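Local coordinates for dihydropyrimidinase (Brevibacillus agri, PDB 3SFW), which probably hydrolyses the ring amide bond of dihydropyrimidines at a zinc-containing active site of the amidohydrolase family, at residues 314-326 with 407-419. Numbering follows the deposited sequence.
Sequences SDHCPFNFSGQKE and ETHHMNVDYNPFE. With ZN (zinc ion), chain F.
Y415 turns its ring edge to the other segment: the carbonyl oxygen F319 O lies near the ring plane, 3.3 Å from Y415 CE1, while K325 CE crosses beside Y415 OH. That hydroxyl hydrogen-bonds K284 O, and a water bridges it to F319 N. The H316 ring carries P318 CD over one face, toward the rim; M411 SD approaches obliquely, 3.5 Å from H316 CE1, and H316 NE2 is hydrogen-bonded to D72 OD2. V413 CG2 presses tightly on P318 CB at 3.3 Å, and V413 CG1, anti to the backbone N (chi1 -161°), reaches F319 O. The carboxylate of D414 carries the main polar contact, gripping the successive backbone amides of F321 and S322 in the weakly bonded helical turn 321-325. F321 N meets D414 OD1 at 2.8 Å on the syn side, slightly out of plane, and S322 N gives D414 OD2 a nearly straight bond of 3.0 Å to its syn lone pair. In the TIM-barrel fold of the amidohydrolases, 314-326 is the loop following strand 311-312; its D315 OD1 binds zinc at 2.1 Å together with H58, H60 and the carboxylated K150. D414 N makes a weak hydrogen bond to N320 OD1 (2.9 Å); the side-chain amide of N320 and the carboxylate of D414 stand 81° apart. With an alanine at D414 both amides, of F321 and S322, would probably be left without their carboxylate acceptor. N320 ND2 reaches N412 O through a second water, and N320 N is held by Q324 OE1.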
loop_
_atom_site.group_PDB
_atom_site.type_symbol
_atom_site.label_atom_id
_atom_site.label_comp_id
_atom_site.label_asym_id
_atom_site.label_seq_id
_atom_site.Cartn_x
_atom_site.Cartn_y
_atom_site.Cartn_z
ATOM N N SER A 314 -11.779 9.233 25.943
ATOM C CA SER A 314 -13.055 9.961 25.696
ATOM C C SER A 314 -12.843 11.293 24.949
ATOM O O SER A 314 -13.734 11.705 24.192
ATOM C CB SER A 314 -13.796 10.258 27.024
ATOM O OG SER A 314 -12.963 11.047 27.863
ATOM N N ASP A 315 -11.703 11.977 25.177
ATOM C CA ASP A 315 -11.575 13.429 24.806
ATOM C C ASP A 315 -12.736 14.200 25.480
ATOM O O ASP A 315 -13.375 15.101 24.889
ATOM C CB ASP A 315 -11.511 13.690 23.266
ATOM C CG ASP A 315 -11.030 15.095 22.912
ATOM O OD1 ASP A 315 -10.365 15.743 23.775
ATOM O OD2 ASP A 315 -11.348 15.550 21.767
ATOM N N HIS A 316 -12.978 13.876 26.738
ATOM C CA HIS A 316 -14.053 14.567 27.487
ATOM C C HIS A 316 -13.695 16.057 27.574
ATOM O O HIS A 316 -12.679 16.425 28.168
ATOM C CB HIS A 316 -14.142 14.007 28.911
ATOM C CG HIS A 316 -15.293 14.565 29.690
ATOM N ND1 HIS A 316 -16.605 14.379 29.295
ATOM C CD2 HIS A 316 -15.333 15.272 30.839
ATOM C CE1 HIS A 316 -17.407 14.972 30.162
ATOM N NE2 HIS A 316 -16.657 15.534 31.104
ATOM N N CYS A 317 -14.551 16.914 27.015
ATOM C CA CYS A 317 -14.196 18.330 26.911
ATOM C C CYS A 317 -15.580 19.067 26.859
ATOM O O CYS A 317 -15.946 19.637 25.832
ATOM C CB CYS A 317 -13.356 18.534 25.633
ATOM S SG CYS A 317 -12.569 20.202 25.529
ATOM N N PRO A 318 -16.344 18.996 27.963
ATOM C CA PRO A 318 -17.778 19.335 27.899
ATOM C C PRO A 318 -18.056 20.849 27.958
ATOM O O PRO A 318 -17.404 21.591 28.719
ATOM C CB PRO A 318 -18.352 18.624 29.131
ATOM C CG PRO A 318 -17.188 18.729 30.136
ATOM C CD PRO A 318 -15.986 18.392 29.260
ATOM N N PHE A 319 -19.037 21.283 27.171
ATOM C CA PHE A 319 -19.577 22.646 27.285
ATOM C C PHE A 319 -21.084 22.520 27.200
ATOM O O PHE A 319 -21.607 21.801 26.327
ATOM C CB PHE A 319 -19.087 23.485 26.109
ATOM C CG PHE A 319 -17.589 23.637 26.048
ATOM C CD1 PHE A 319 -16.940 24.575 26.859
ATOM C CD2 PHE A 319 -16.820 22.830 25.193
ATOM C CE1 PHE A 319 -15.536 24.692 26.845
ATOM C CE2 PHE A 319 -15.395 22.968 25.135
ATOM C CZ PHE A 319 -14.765 23.940 25.933
ATOM N N ASN A 320 -21.791 23.221 28.075
ATOM C CA ASN A 320 -23.238 23.257 27.978
ATOM C C ASN A 320 -23.706 23.750 26.608
ATOM O O ASN A 320 -23.126 24.652 26.003
ATOM C CB ASN A 320 -23.813 24.174 29.065
ATOM C CG ASN A 320 -23.627 23.613 30.425
ATOM O OD1 ASN A 320 -24.257 22.627 30.780
ATOM N ND2 ASN A 320 -22.701 24.203 31.198
ATOM N N PHE A 321 -24.819 23.194 26.164
ATOM C CA PHE A 321 -25.471 23.655 24.958
ATOM C C PHE A 321 -25.961 25.089 25.170
ATOM O O PHE A 321 -25.693 25.967 24.346
ATOM C CB PHE A 321 -26.675 22.776 24.674
ATOM C CG PHE A 321 -27.371 23.130 23.371
ATOM C CD1 PHE A 321 -26.654 23.251 22.197
ATOM C CD2 PHE A 321 -28.742 23.355 23.341
ATOM C CE1 PHE A 321 -27.286 23.552 20.991
ATOM C CE2 PHE A 321 -29.380 23.637 22.132
ATOM C CZ PHE A 321 -28.653 23.737 20.968
ATOM N N SER A 322 -26.635 25.316 26.288
ATOM C CA SER A 322 -27.078 26.674 26.617
ATOM C C SER A 322 -25.892 27.520 27.102
ATOM O O SER A 322 -25.092 27.096 27.986
ATOM C CB SER A 322 -28.187 26.645 27.674
ATOM O OG SER A 322 -28.474 27.953 28.128
ATOM N N GLY A 323 -25.752 28.701 26.522
ATOM C CA GLY A 323 -24.722 29.616 26.969
ATOM C C GLY A 323 -23.388 29.350 26.286
ATOM O O GLY A 323 -22.869 30.219 25.561
ATOM N N GLN A 324 -22.822 28.149 26.505
ATOM C CA GLN A 324 -21.468 27.917 26.088
ATOM C C GLN A 324 -21.414 27.549 24.616
ATOM O O GLN A 324 -20.754 28.220 23.847
ATOM C CB GLN A 324 -20.802 26.825 26.963
ATOM C CG GLN A 324 -20.557 27.330 28.380
ATOM C CD GLN A 324 -19.835 26.314 29.215
ATOM O OE1 GLN A 324 -20.377 25.239 29.508
ATOM N NE2 GLN A 324 -18.605 26.633 29.605
ATOM N N LYS A 325 -22.127 26.496 24.199
ATOM C CA LYS A 325 -22.085 26.187 22.782
ATOM C C LYS A 325 -22.660 27.391 21.981
ATOM O O LYS A 325 -22.223 27.652 20.864
ATOM C CB LYS A 325 -22.891 24.917 22.420
ATOM C CG LYS A 325 -22.251 23.556 22.893
ATOM C CD LYS A 325 -20.981 23.199 22.092
ATOM C CE LYS A 325 -20.351 21.847 22.579
ATOM N NZ LYS A 325 -19.193 21.509 21.710
ATOM N N GLU A 326 -23.597 28.109 22.602
ATOM C CA GLU A 326 -24.235 29.294 21.975
ATOM C C GLU A 326 -23.290 30.457 21.706
ATOM O O GLU A 326 -23.595 31.329 20.889
ATOM C CB GLU A 326 -25.422 29.768 22.820
ATOM C CG GLU A 326 -26.549 28.737 22.954
ATOM C CD GLU A 326 -27.783 29.355 23.624
ATOM O OE1 GLU A 326 -27.735 29.617 24.860
ATOM O OE2 GLU A 326 -28.720 29.715 22.870
ATOM N N GLU A 407 -30.907 12.886 31.616
ATOM C CA GLU A 407 -31.740 12.759 32.821
ATOM C C GLU A 407 -31.102 11.904 33.907
ATOM O O GLU A 407 -31.447 12.040 35.083
ATOM C CB GLU A 407 -33.128 12.195 32.493
ATOM C CG GLU A 407 -33.877 13.004 31.447
ATOM C CD GLU A 407 -34.137 14.456 31.859
ATOM O OE1 GLU A 407 -34.248 15.314 30.942
ATOM O OE2 GLU A 407 -34.264 14.738 33.086
ATOM N N THR A 408 -30.175 11.020 33.527
ATOM C CA THR A 408 -29.629 10.069 34.489
ATOM C C THR A 408 -28.101 10.090 34.518
ATOM O O THR A 408 -27.507 9.384 35.329
ATOM C CB THR A 408 -30.078 8.619 34.183
ATOM O OG1 THR A 408 -29.843 8.334 32.805
ATOM C CG2 THR A 408 -31.575 8.459 34.502
ATOM N N HIS A 409 -27.473 10.940 33.692
ATOM C CA HIS A 409 -25.996 11.040 33.719
ATOM C C HIS A 409 -25.479 11.902 34.892
ATOM O O HIS A 409 -26.271 12.515 35.636
ATOM C CB HIS A 409 -25.368 11.381 32.325
ATOM C CG HIS A 409 -25.448 12.832 31.905
ATOM N ND1 HIS A 409 -25.281 13.219 30.585
ATOM C CD2 HIS A 409 -25.511 13.984 32.622
ATOM C CE1 HIS A 409 -25.268 14.538 30.504
ATOM N NE2 HIS A 409 -25.393 15.029 31.727
ATOM N N HIS A 410 -24.174 11.903 35.100
ATOM C CA HIS A 410 -23.587 12.629 36.238
ATOM C C HIS A 410 -22.598 13.710 35.813
ATOM O O HIS A 410 -22.031 14.422 36.676
ATOM C CB HIS A 410 -22.941 11.631 37.207
ATOM C CG HIS A 410 -23.883 10.567 37.676
ATOM N ND1 HIS A 410 -24.197 9.470 36.891
ATOM C CD2 HIS A 410 -24.616 10.447 38.815
ATOM C CE1 HIS A 410 -25.069 8.708 37.541
ATOM N NE2 HIS A 410 -25.371 9.298 38.688
ATOM N N MET A 411 -22.357 13.833 34.496
ATOM C CA MET A 411 -21.511 14.920 33.980
ATOM C C MET A 411 -22.210 16.272 34.191
ATOM O O MET A 411 -23.453 16.342 34.107
ATOM C CB MET A 411 -21.203 14.705 32.495
ATOM C CG MET A 411 -20.416 13.402 32.254
ATOM S SD MET A 411 -20.282 13.037 30.506
ATOM C CE MET A 411 -22.033 12.603 30.138
ATOM N N ASN A 412 -21.445 17.286 34.606
ATOM C CA ASN A 412 -22.066 18.578 34.885
ATOM C C ASN A 412 -22.272 19.338 33.565
ATOM O O ASN A 412 -21.601 20.339 33.309
ATOM C CB ASN A 412 -21.235 19.391 35.896
ATOM C CG ASN A 412 -21.983 20.618 36.414
ATOM O OD1 ASN A 412 -23.212 20.723 36.249
ATOM N ND2 ASN A 412 -21.242 21.601 36.908
ATOM N N VAL A 413 -23.236 18.872 32.747
ATOM C CA VAL A 413 -23.475 19.440 31.413
ATOM C C VAL A 413 -24.919 19.155 31.057
ATOM O O VAL A 413 -25.480 18.167 31.504
ATOM C CB VAL A 413 -22.571 18.771 30.328
ATOM C CG1 VAL A 413 -22.466 19.649 29.067
ATOM C CG2 VAL A 413 -21.190 18.518 30.888
ATOM N N ASP A 414 -25.535 20.044 30.269
ATOM C CA ASP A 414 -26.995 19.987 30.047
ATOM C C ASP A 414 -27.445 19.128 28.885
ATOM O O ASP A 414 -28.614 19.193 28.500
ATOM C CB ASP A 414 -27.565 21.405 29.861
ATOM C CG ASP A 414 -26.942 22.140 28.702
ATOM O OD1 ASP A 414 -26.203 21.528 27.924
ATOM O OD2 ASP A 414 -27.298 23.322 28.451
ATOM N N TYR A 415 -26.555 18.314 28.325
ATOM C CA TYR A 415 -27.007 17.395 27.291
ATOM C C TYR A 415 -26.082 16.217 27.268
ATOM O O TYR A 415 -24.977 16.255 27.836
ATOM C CB TYR A 415 -27.071 18.060 25.876
ATOM C CG TYR A 415 -25.724 18.297 25.204
ATOM C CD1 TYR A 415 -24.917 19.359 25.576
ATOM C CD2 TYR A 415 -25.226 17.382 24.262
ATOM C CE1 TYR A 415 -23.661 19.557 25.022
ATOM C CE2 TYR A 415 -24.012 17.581 23.645
ATOM C CZ TYR A 415 -23.227 18.685 24.027
ATOM O OH TYR A 415 -21.996 18.872 23.462
ATOM N N ASN A 416 -26.543 15.164 26.607
ATOM C CA ASN A 416 -25.677 14.001 26.366
ATOM C C ASN A 416 -25.737 13.691 24.884
ATOM O O ASN A 416 -26.843 13.576 24.311
ATOM C CB ASN A 416 -26.203 12.841 27.186
ATOM C CG ASN A 416 -25.254 11.650 27.186
ATOM O OD1 ASN A 416 -24.963 11.091 26.130
ATOM N ND2 ASN A 416 -24.758 11.282 28.370
ATOM N N PRO A 417 -24.571 13.618 24.217
ATOM C CA PRO A 417 -24.589 13.410 22.762
ATOM C C PRO A 417 -25.094 12.034 22.345
ATOM O O PRO A 417 -25.443 11.840 21.184
ATOM C CB PRO A 417 -23.112 13.612 22.344
ATOM C CG PRO A 417 -22.331 13.183 23.619
ATOM C CD PRO A 417 -23.204 13.615 24.792
ATOM N N PHE A 418 -25.154 11.104 23.297
ATOM C CA PHE A 418 -25.733 9.811 23.077
ATOM C C PHE A 418 -27.197 9.693 23.539
ATOM O O PHE A 418 -27.698 8.594 23.724
ATOM C CB PHE A 418 -24.867 8.718 23.762
ATOM C CG PHE A 418 -23.400 8.844 23.443
ATOM C CD1 PHE A 418 -22.933 8.596 22.146
ATOM C CD2 PHE A 418 -22.479 9.319 24.425
ATOM C CE1 PHE A 418 -21.540 8.748 21.818
ATOM C CE2 PHE A 418 -21.103 9.472 24.102
ATOM C CZ PHE A 418 -20.632 9.187 22.818
ATOM N N GLU A 419 -27.850 10.830 23.755
ATOM C CA GLU A 419 -29.245 10.853 24.190
ATOM C C GLU A 419 -30.108 9.836 23.435
ATOM O O GLU A 419 -30.200 9.867 22.212
ATOM C CB GLU A 419 -29.805 12.264 24.040
ATOM C CG GLU A 419 -31.205 12.423 24.708
ATOM C CD GLU A 419 -31.138 12.330 26.207
ATOM O OE1 GLU A 419 -30.181 12.916 26.798
ATOM O OE2 GLU A 419 -32.103 11.759 26.804
HETATM ZN ZN ZN F . -8.352 16.383 23.506
HETATM O O HOH W 1 -19.824 19.436 25.153
HETATM O O HOH W 2 -22.454 23.088 34.116
#